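PDB 6SRT: N-acetylmuramoyl-L-alanine amidase from Clostridium intestinale URNW, which probably cleaves the amide bond between N-acetylmuramic acid and L-alanine in bacterial cell-wall peptidoglycan, as a zinc-dependent endolysin. Local coordinates for residues Gly70-Thr82 against Phe104-Thr118. Residues are numbered along the deposited sequence; the frame is centred on the assembly and turned at random.
Sequences GIGYHFYIRKDGT and FGIASEGNFNEEYVT. With PO4 (phosphate ion), chain E.
Glu-109 OE1 is gripped from opposite faces of its carboxylate, by Arg-78 NE at 3.0 Å in a nearly straight bond (178°) and by the backbone N of Lys-79. Arg-78 NH2 takes OE2, so the guanidinium holds the acid side-on, the two planes 52° apart. Glu-109 reaches them fully extended, CG anti to the backbone N (chi1 -178°), and its CG lies 3.4 Å from Tyr-76 OH, which bonds to Met-54 O. Lys-79 bends at its last torsion and brings NZ 3.0 Å from Glu-109 O. Thr-118 OG1, at the N-cap of helix 119-136, donates to Lys-79 O at 2.7 Å. Upstream, strands 75-77 and 104-108 run parallel in the mixed sheet of the amidase-2 (PGRP-like) domain, with Ala-107 N bonded to Phe-75 O at 2.9 Å. Ala-107 CB sits over the centre of the Tyr-73 ring, whose side chain lies near the zinc ligand His-47 and hydrogen-bonds a phosphate probably from the crystallisation liquor. Gly-105 N donates to His-74 ND1 and His-74 NE2 bonds to Ala-91 O, fixing the imidazole's rotation; the Phe-104 edge meets its face in a T-shaped stack. Matched by Arg-78, the Glu-109 carboxylate probably stays ionised, tying turn 78-81 to the loop after strand 104-108.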
ATOM      1  N   GLY A  70       6.110   3.360 -12.755  1.00 12.42           N
ATOM      2  CA  GLY A  70       6.132   4.406 -11.743  1.00 12.31           C
ATOM      3  C   GLY A  70       5.795   3.741 -10.427  1.00 11.09           C
ATOM      4  O   GLY A  70       5.869   2.499 -10.313  1.00 11.55           O
ATOM      5  N   ILE A  71       5.493   4.562  -9.451  1.00 11.27           N
ATOM      6  CA  ILE A  71       5.171   4.107  -8.081  1.00 10.77           C
ATOM      7  C   ILE A  71       4.333   2.857  -8.177  1.00 10.63           C
ATOM      8  O   ILE A  71       3.244   2.832  -8.802  1.00 11.45           O
ATOM      9  CB  ILE A  71       4.549   5.224  -7.270  1.00 11.11           C
ATOM     10  CG1 ILE A  71       4.244   4.731  -5.824  1.00 11.31           C
ATOM     11  CG2 ILE A  71       3.353   5.829  -7.933  1.00 12.72           C
ATOM     12  CD1 ILE A  71       4.058   5.842  -4.841  1.00 12.30           C
ATOM     13  N   GLY A  72       4.821   1.776  -7.508  1.00 10.89           N
ATOM     14  CA  GLY A  72       4.197   0.473  -7.631  1.00 10.43           C
ATOM     15  C   GLY A  72       3.078   0.212  -6.655  1.00 10.06           C
ATOM     16  O   GLY A  72       2.348  -0.758  -6.839  1.00 11.07           O
ATOM     17  N   TYR A  73       2.993   1.015  -5.594  1.00 10.50           N
ATOM     18  CA  TYR A  73       1.939   0.901  -4.581  1.00 10.28           C
ATOM     19  C   TYR A  73       0.691   1.641  -5.094  1.00 10.50           C
ATOM     20  O   TYR A  73       0.820   2.663  -5.762  1.00 12.16           O
ATOM     21  CB  TYR A  73       2.397   1.581  -3.272  1.00 10.77           C
ATOM     22  CG  TYR A  73       3.747   1.127  -2.797  1.00 10.44           C
ATOM     23  CD1 TYR A  73       4.050  -0.177  -2.515  1.00 11.55           C
ATOM     24  CD2 TYR A  73       4.752   2.087  -2.660  1.00 11.96           C
ATOM     25  CE1 TYR A  73       5.298  -0.534  -2.014  1.00 13.63           C
ATOM     26  CE2 TYR A  73       5.989   1.759  -2.165  1.00 14.61           C
ATOM     27  CZ  TYR A  73       6.288   0.434  -1.910  1.00 13.92           C
ATOM     28  OH  TYR A  73       7.514   0.131  -1.377  1.00 18.97           O
ATOM     29  N   HIS A  74      -0.480   1.148  -4.688  1.00  9.58           N
ATOM     30  CA  HIS A  74      -1.730   1.877  -4.933  1.00 10.01           C
ATOM     31  C   HIS A  74      -1.899   3.056  -3.973  1.00  9.68           C
ATOM     32  O   HIS A  74      -2.540   4.057  -4.350  1.00 10.29           O
ATOM     33  CB  HIS A  74      -2.899   0.936  -4.838  1.00 10.12           C
ATOM     34  CG  HIS A  74      -2.841  -0.114  -5.896  1.00  8.87           C
ATOM     35  ND1 HIS A  74      -2.214  -1.319  -5.661  1.00  9.25           N
ATOM     36  CD2 HIS A  74      -3.315  -0.091  -7.173  1.00 10.30           C
ATOM     37  CE1 HIS A  74      -2.278  -2.006  -6.809  1.00  9.40           C
ATOM     38  NE2 HIS A  74      -2.953  -1.291  -7.748  1.00 10.31           N
ATOM     39  N   PHE A  75      -1.321   2.958  -2.778  1.00 10.05           N
ATOM     40  CA  PHE A  75      -1.437   4.013  -1.753  1.00  9.88           C
ATOM     41  C   PHE A  75      -0.120   4.022  -0.966  1.00  9.07           C
ATOM     42  O   PHE A  75       0.484   2.982  -0.682  1.00 10.41           O
ATOM     43  CB  PHE A  75      -2.581   3.722  -0.777  1.00 10.48           C
ATOM     44  CG  PHE A  75      -3.908   3.656  -1.478  1.00 10.93           C
ATOM     45  CD1 PHE A  75      -4.614   4.792  -1.778  1.00 11.20           C
ATOM     46  CD2 PHE A  75      -4.414   2.391  -1.888  1.00 11.06           C
ATOM     47  CE1 PHE A  75      -5.820   4.710  -2.461  1.00 12.20           C
ATOM     48  CE2 PHE A  75      -5.583   2.303  -2.601  1.00 11.95           C
ATOM     49  CZ  PHE A  75      -6.279   3.466  -2.873  1.00 12.28           C
ATOM     50  N   TYR A  76       0.213   5.229  -0.497  1.00 10.65           N
ATOM     51  CA  TYR A  76       1.415   5.498   0.338  1.00 10.13           C
ATOM     52  C   TYR A  76       0.989   6.400   1.497  1.00 11.19           C
ATOM     53  O   TYR A  76       0.468   7.503   1.243  1.00 12.62           O
ATOM     54  CB  TYR A  76       2.489   6.154  -0.542  1.00 11.32           C
ATOM     55  CG  TYR A  76       3.676   6.669   0.215  1.00 12.60           C
ATOM     56  CD1 TYR A  76       4.302   5.903   1.190  1.00 11.85           C
ATOM     57  CD2 TYR A  76       4.239   7.912  -0.065  1.00 12.90           C
ATOM     58  CE1 TYR A  76       5.395   6.392   1.897  1.00 12.15           C
ATOM     59  CE2 TYR A  76       5.346   8.403   0.591  1.00 12.94           C
ATOM     60  CZ  TYR A  76       5.967   7.616   1.534  1.00 13.30           C
ATOM     61  OH  TYR A  76       7.061   8.036   2.235  1.00 14.44           O
ATOM     62  N   ILE A  77       1.204   5.923   2.695  1.00 11.06           N
ATOM     63  CA  ILE A  77       0.758   6.594   3.926  1.00 10.94           C
ATOM     64  C   ILE A  77       1.991   7.147   4.595  1.00 10.90           C
ATOM     65  O   ILE A  77       2.832   6.368   5.154  1.00 11.70           O
ATOM     66  CB  ILE A  77      -0.051   5.671   4.834  1.00 12.36           C
ATOM     67  CG1 ILE A  77      -1.184   5.005   4.052  1.00 11.38           C
ATOM     68  CG2 ILE A  77      -0.545   6.482   5.999  1.00 12.65           C
ATOM     69  CD1 ILE A  77      -2.012   4.101   4.869  1.00 12.88           C
ATOM     70  N   ARG A  78       2.131   8.456   4.679  1.00 12.02           N
ATOM     71  CA  ARG A  78       3.275   9.123   5.337  1.00 12.40           C
ATOM     72  C   ARG A  78       3.053   9.170   6.841  1.00 13.67           C
ATOM     73  O   ARG A  78       1.969   8.864   7.371  1.00 13.86           O
ATOM     74  CB  ARG A  78       3.514  10.477   4.676  1.00 14.67           C
ATOM     75  CG  ARG A  78       4.062  10.303   3.264  1.00 15.67           C
ATOM     76  CD  ARG A  78       4.853  11.515   2.804  1.00 16.42           C
ATOM     77  NE  ARG A  78       6.085  11.595   3.539  1.00 17.25           N
ATOM     78  CZ  ARG A  78       7.078  12.440   3.287  1.00 18.90           C
ATOM     79  NH1 ARG A  78       6.915  13.414   2.410  1.00 17.82           N
ATOM     80  NH2 ARG A  78       8.153  12.396   4.034  1.00 20.70           N
ATOM     81  N   LYS A  79       4.116   9.533   7.549  1.00 13.93           N
ATOM     82  CA  LYS A  79       4.114   9.507   9.026  1.00 14.81           C
ATOM     83  C   LYS A  79       3.015  10.365   9.616  1.00 14.93           C
ATOM     84  O   LYS A  79       2.494   9.974  10.689  1.00 15.98           O
ATOM     85  CB  LYS A  79       5.499   9.898   9.566  1.00 19.39           C
ATOM     86  CG  LYS A  79       6.507   8.716   9.455  1.00 20.63           C
ATOM     87  CD  LYS A  79       7.672   8.928  10.237  1.00 28.48           C
ATOM     88  CE  LYS A  79       8.782   7.949  10.180  1.00 23.87           C
ATOM     89  NZ  LYS A  79       8.518   6.525  10.036  1.00 18.69           N
ATOM     90  N   ASP A  80       2.654  11.445   8.973  1.00 16.27           N
ATOM     91  CA  ASP A  80       1.550  12.283   9.498  1.00 17.97           C
ATOM     92  C   ASP A  80       0.170  11.735   9.191  1.00 16.54           C
ATOM     93  O   ASP A  80      -0.795  12.403   9.524  1.00 18.29           O
ATOM     94  CB  ASP A  80       1.758  13.733   9.051  1.00 20.79           C
ATOM     95  CG  ASP A  80       1.571  13.941   7.568  1.00 23.62           C
ATOM     96  OD1 ASP A  80       1.221  12.966   6.860  1.00 21.22           O
ATOM     97  OD2 ASP A  80       1.630  15.127   7.188  1.00 32.81           O
ATOM     98  N   GLY A  81       0.064  10.585   8.558  1.00 15.60           N
ATOM     99  CA  GLY A  81      -1.209   9.941   8.220  1.00 14.22           C
ATOM    100  C   GLY A  81      -1.700  10.309   6.834  1.00 14.14           C
ATOM    101  O   GLY A  81      -2.709   9.736   6.416  1.00 15.15           O
ATOM    102  N   THR A  82      -1.028  11.195   6.116  1.00 14.41           N
ATOM    103  CA  THR A  82      -1.517  11.573   4.774  1.00 13.68           C
ATOM    104  C   THR A  82      -1.464  10.357   3.863  1.00 13.34           C
ATOM    105  O   THR A  82      -0.426   9.694   3.790  1.00 13.46           O
ATOM    106  CB  THR A  82      -0.690  12.715   4.177  1.00 15.18           C
ATOM    107  OG1 THR A  82      -0.723  13.837   5.095  1.00 19.63           O
ATOM    108  CG2 THR A  82      -1.296  13.136   2.845  1.00 18.62           C
ATOM    109  N   PHE A 104      -4.119  -5.101  -4.011  1.00  9.49           N
ATOM    110  CA  PHE A 104      -3.724  -3.722  -3.647  1.00  9.79           C
ATOM    111  C   PHE A 104      -2.476  -3.715  -2.820  1.00  8.81           C
ATOM    112  O   PHE A 104      -2.253  -4.603  -1.988  1.00 11.04           O
ATOM    113  CB  PHE A 104      -4.834  -3.057  -2.838  1.00  9.98           C
ATOM    114  CG  PHE A 104      -6.042  -2.672  -3.641  1.00  9.89           C
ATOM    115  CD1 PHE A 104      -5.939  -1.629  -4.562  1.00 10.75           C
ATOM    116  CD2 PHE A 104      -7.267  -3.297  -3.415  1.00  9.85           C
ATOM    117  CE1 PHE A 104      -7.039  -1.281  -5.334  1.00 11.44           C
ATOM    118  CE2 PHE A 104      -8.366  -2.893  -4.174  1.00 12.33           C
ATOM    119  CZ  PHE A 104      -8.247  -1.911  -5.121  1.00 11.96           C
ATOM    120  N   GLY A 105      -1.640  -2.747  -3.099  1.00  9.10           N
ATOM    121  CA  GLY A 105      -0.408  -2.546  -2.312  1.00  9.38           C
ATOM    122  C   GLY A 105      -0.479  -1.243  -1.560  1.00  9.25           C
ATOM    123  O   GLY A 105      -0.660  -0.156  -2.142  1.00 10.61           O
ATOM    124  N   ILE A 106      -0.363  -1.294  -0.218  1.00  8.55           N
ATOM    125  CA  ILE A 106      -0.403  -0.125   0.685  1.00  9.45           C
ATOM    126  C   ILE A 106       0.922  -0.044   1.380  1.00  9.26           C
ATOM    127  O   ILE A 106       1.252  -0.946   2.155  1.00 10.23           O
ATOM    128  CB  ILE A 106      -1.534  -0.229   1.694  1.00  9.94           C
ATOM    129  CG1 ILE A 106      -2.921  -0.380   1.033  1.00 11.34           C
ATOM    130  CG2 ILE A 106      -1.498   0.991   2.621  1.00 11.65           C
ATOM    131  CD1 ILE A 106      -4.039  -0.634   1.993  1.00 11.70           C
ATOM    132  N   ALA A 107       1.677   1.005   1.109  1.00  8.75           N
ATOM    133  CA  ALA A 107       2.962   1.239   1.745  1.00  9.43           C
ATOM    134  C   ALA A 107       2.812   2.281   2.828  1.00  9.28           C
ATOM    135  O   ALA A 107       2.127   3.282   2.631  1.00 11.34           O
ATOM    136  CB  ALA A 107       3.983   1.698   0.757  1.00 10.69           C
ATOM    137  N   SER A 108       3.548   2.099   3.909  1.00  9.89           N
ATOM    138  CA  SER A 108       3.684   3.030   5.043  1.00 10.46           C
ATOM    139  C   SER A 108       5.109   3.481   5.134  1.00 10.69           C
ATOM    140  O   SER A 108       6.036   2.670   5.086  1.00 10.55           O
ATOM    141  CB  SER A 108       3.206   2.394   6.319  1.00 11.38           C
ATOM    142  OG  SER A 108       1.817   2.075   6.302  1.00 12.55           O
ATOM    143  N   GLU A 109       5.302   4.779   5.301  1.00 11.05           N
ATOM    144  CA  GLU A 109       6.621   5.387   5.424  1.00 11.28           C
ATOM    145  C   GLU A 109       7.310   4.941   6.703  1.00 11.66           C
ATOM    146  O   GLU A 109       6.834   5.293   7.815  1.00 12.58           O
ATOM    147  CB  GLU A 109       6.470   6.902   5.471  1.00 12.08           C
ATOM    148  CG  GLU A 109       7.772   7.688   5.561  1.00 14.15           C
ATOM    149  CD  GLU A 109       7.621   9.179   5.651  1.00 16.66           C
ATOM    150  OE1 GLU A 109       6.496   9.689   5.778  1.00 16.09           O
ATOM    151  OE2 GLU A 109       8.646   9.848   5.481  1.00 24.91           O
ATOM    152  N   GLY A 110       8.455   4.270   6.601  1.00 11.79           N
ATOM    153  CA  GLY A 110       9.214   3.825   7.775  1.00 12.36           C
ATOM    154  C   GLY A 110       9.917   2.534   7.518  1.00 11.04           C
ATOM    155  O   GLY A 110       9.705   1.854   6.510  1.00 11.28           O
ATOM    156  N   ASN A 111      10.801   2.230   8.469  1.00 11.49           N
ATOM    157  CA  ASN A 111      11.477   0.929   8.539  1.00 10.78           C
ATOM    158  C   ASN A 111      10.969   0.289   9.833  1.00 10.49           C
ATOM    159  O   ASN A 111      11.509   0.583  10.920  1.00 11.84           O
ATOM    160  CB  ASN A 111      12.995   1.083   8.607  1.00 11.72           C
ATOM    161  CG  ASN A 111      13.669  -0.235   8.797  1.00 12.15           C
ATOM    162  OD1 ASN A 111      13.013  -1.280   8.923  1.00 12.83           O
ATOM    163  ND2 ASN A 111      14.979  -0.213   8.951  1.00 14.33           N
ATOM    164  N   PHE A 112       9.966  -0.579   9.714  1.00 11.13           N
ATOM    165  CA  PHE A 112       9.339  -1.114  10.942  1.00 10.87           C
ATOM    166  C   PHE A 112      10.118  -2.264  11.555  1.00 12.88           C
ATOM    167  O   PHE A 112       9.628  -2.806  12.546  1.00 13.89           O
ATOM    168  CB  PHE A 112       7.832  -1.329  10.778  1.00 11.65           C
ATOM    169  CG  PHE A 112       7.184  -0.053  10.320  1.00 11.18           C
ATOM    170  CD1 PHE A 112       7.131   1.084  11.099  1.00 11.67           C
ATOM    171  CD2 PHE A 112       6.661   0.028   9.051  1.00 12.44           C
ATOM    172  CE1 PHE A 112       6.643   2.280  10.635  1.00 12.74           C
ATOM    173  CE2 PHE A 112       6.152   1.200   8.546  1.00 13.33           C
ATOM    174  CZ  PHE A 112       6.131   2.305   9.346  1.00 13.84           C
ATOM    175  N   ASN A 113      11.329  -2.552  11.073  1.00 12.33           N
ATOM    176  CA  ASN A 113      12.273  -3.321  11.914  1.00 13.17           C
ATOM    177  C   ASN A 113      12.820  -2.489  13.055  1.00 13.66           C
ATOM    178  O   ASN A 113      13.282  -3.102  13.983  1.00 16.49           O
ATOM    179  CB  ASN A 113      13.441  -3.774  11.055  1.00 14.48           C
ATOM    180  CG  ASN A 113      13.077  -4.913  10.155  1.00 16.87           C
ATOM    181  OD1 ASN A 113      12.125  -5.667  10.358  1.00 17.18           O
ATOM    182  ND2 ASN A 113      13.891  -5.112   9.139  1.00 22.87           N
ATOM    183  N   GLU A 114      12.684  -1.170  13.018  0.50 12.41           N
ATOM    184  CA  GLU A 114      13.369  -0.225  13.941  0.50 12.80           C
ATOM    185  C   GLU A 114      12.474   0.886  14.486  0.50 13.97           C
ATOM    186  O   GLU A 114      12.966   1.700  15.340  0.50 13.34           O
ATOM    187  CB  GLU A 114      14.503   0.509  13.221  0.50 13.85           C
ATOM    188  CG  GLU A 114      15.699  -0.369  12.950  0.50 15.27           C
ATOM    189  CD  GLU A 114      16.953   0.405  12.574  0.50 11.10           C
ATOM    190  OE1 GLU A 114      16.918   1.647  12.775  0.50 13.19           O
ATOM    191  OE2 GLU A 114      17.927  -0.243  12.045  0.50 13.96           O
ATOM    192  N   GLU A 115      11.266   0.943  13.950  0.50 16.16           N
ATOM    193  CA  GLU A 115      10.287   2.035  14.154  0.50 15.89           C
ATOM    194  C   GLU A 115       8.949   1.347  14.439  0.50 14.83           C
ATOM    195  O   GLU A 115       8.803   0.171  14.076  0.50 13.95           O
ATOM    196  CB  GLU A 115      10.176   2.936  12.913  0.50 12.74           C
ATOM    197  CG  GLU A 115      11.444   3.728  12.513  0.50 12.93           C
ATOM    198  CD  GLU A 115      10.982   4.757  11.471  0.50 20.00           C
ATOM    199  OE1 GLU A 115      10.811   5.910  11.826  0.50 20.51           O
ATOM    200  OE2 GLU A 115      10.661   4.407  10.319  0.50 15.22           O
ATOM    201  N   TYR A 116       7.997   2.111  14.978  1.00 14.11           N
ATOM    202  CA  TYR A 116       6.597   1.716  15.023  1.00 13.84           C
ATOM    203  C   TYR A 116       5.813   2.662  14.156  1.00 13.11           C
ATOM    204  O   TYR A 116       6.187   3.825  13.958  1.00 14.22           O
ATOM    205  CB  TYR A 116       6.067   1.783  16.443  1.00 17.01           C
ATOM    206  CG  TYR A 116       6.729   0.789  17.369  1.00 17.64           C
ATOM    207  CD1 TYR A 116       6.226  -0.472  17.545  1.00 21.11           C
ATOM    208  CD2 TYR A 116       7.933   1.080  17.991  1.00 21.50           C
ATOM    209  CE1 TYR A 116       6.875  -1.411  18.329  1.00 21.87           C
ATOM    210  CE2 TYR A 116       8.567   0.178  18.832  1.00 23.45           C
ATOM    211  CZ  TYR A 116       8.083  -1.121  18.938  1.00 26.81           C
ATOM    212  OH  TYR A 116       8.694  -2.038  19.779  1.00 33.89           O
ATOM    213  N   VAL A 117       4.684   2.191  13.607  1.00 12.97           N
ATOM    214  CA  VAL A 117       3.761   3.072  12.864  1.00 13.38           C
ATOM    215  C   VAL A 117       3.306   4.148  13.831  1.00 13.26           C
ATOM    216  O   VAL A 117       3.083   3.880  15.042  1.00 16.61           O
ATOM    217  CB  VAL A 117       2.605   2.318  12.261  1.00 16.90           C
ATOM    218  CG1 VAL A 117       3.050   1.256  11.292  1.00 15.77           C
ATOM    219  CG2 VAL A 117       1.547   1.981  13.294  1.00 19.92           C
ATOM    220  N   THR A 118       3.121   5.324  13.294  1.00 13.33           N
ATOM    221  CA  THR A 118       2.593   6.431  14.100  1.00 14.78           C
ATOM    222  C   THR A 118       1.100   6.212  14.321  1.00 14.77           C
ATOM    223  O   THR A 118       0.431   5.467  13.580  1.00 14.29           O
ATOM    224  CB  THR A 118       2.800   7.771  13.412  1.00 15.55           C
ATOM    225  OG1 THR A 118       2.015   7.821  12.239  1.00 14.11           O
ATOM    226  CG2 THR A 118       4.260   8.091  13.220  1.00 16.68           C
TER
HETATM  227  P   PO4 E 204       9.226  -2.856  -0.550  0.70 17.04           P
HETATM  228  O1  PO4 E 204       9.010  -4.287  -0.303  0.70 25.03           O
HETATM  229  O2  PO4 E 204      10.178  -2.592  -1.704  0.70 21.11           O
HETATM  230  O3  PO4 E 204       9.864  -2.182   0.760  0.70 18.66           O
HETATM  231  O4  PO4 E 204       7.862  -2.377  -0.839  0.70 22.59           O
HETATM  232  O   HOH W   1       7.409  11.853   7.122  1.00 50.56           O
HETATM  233  O   HOH W   2       6.367   5.593  11.607  1.00 20.77           O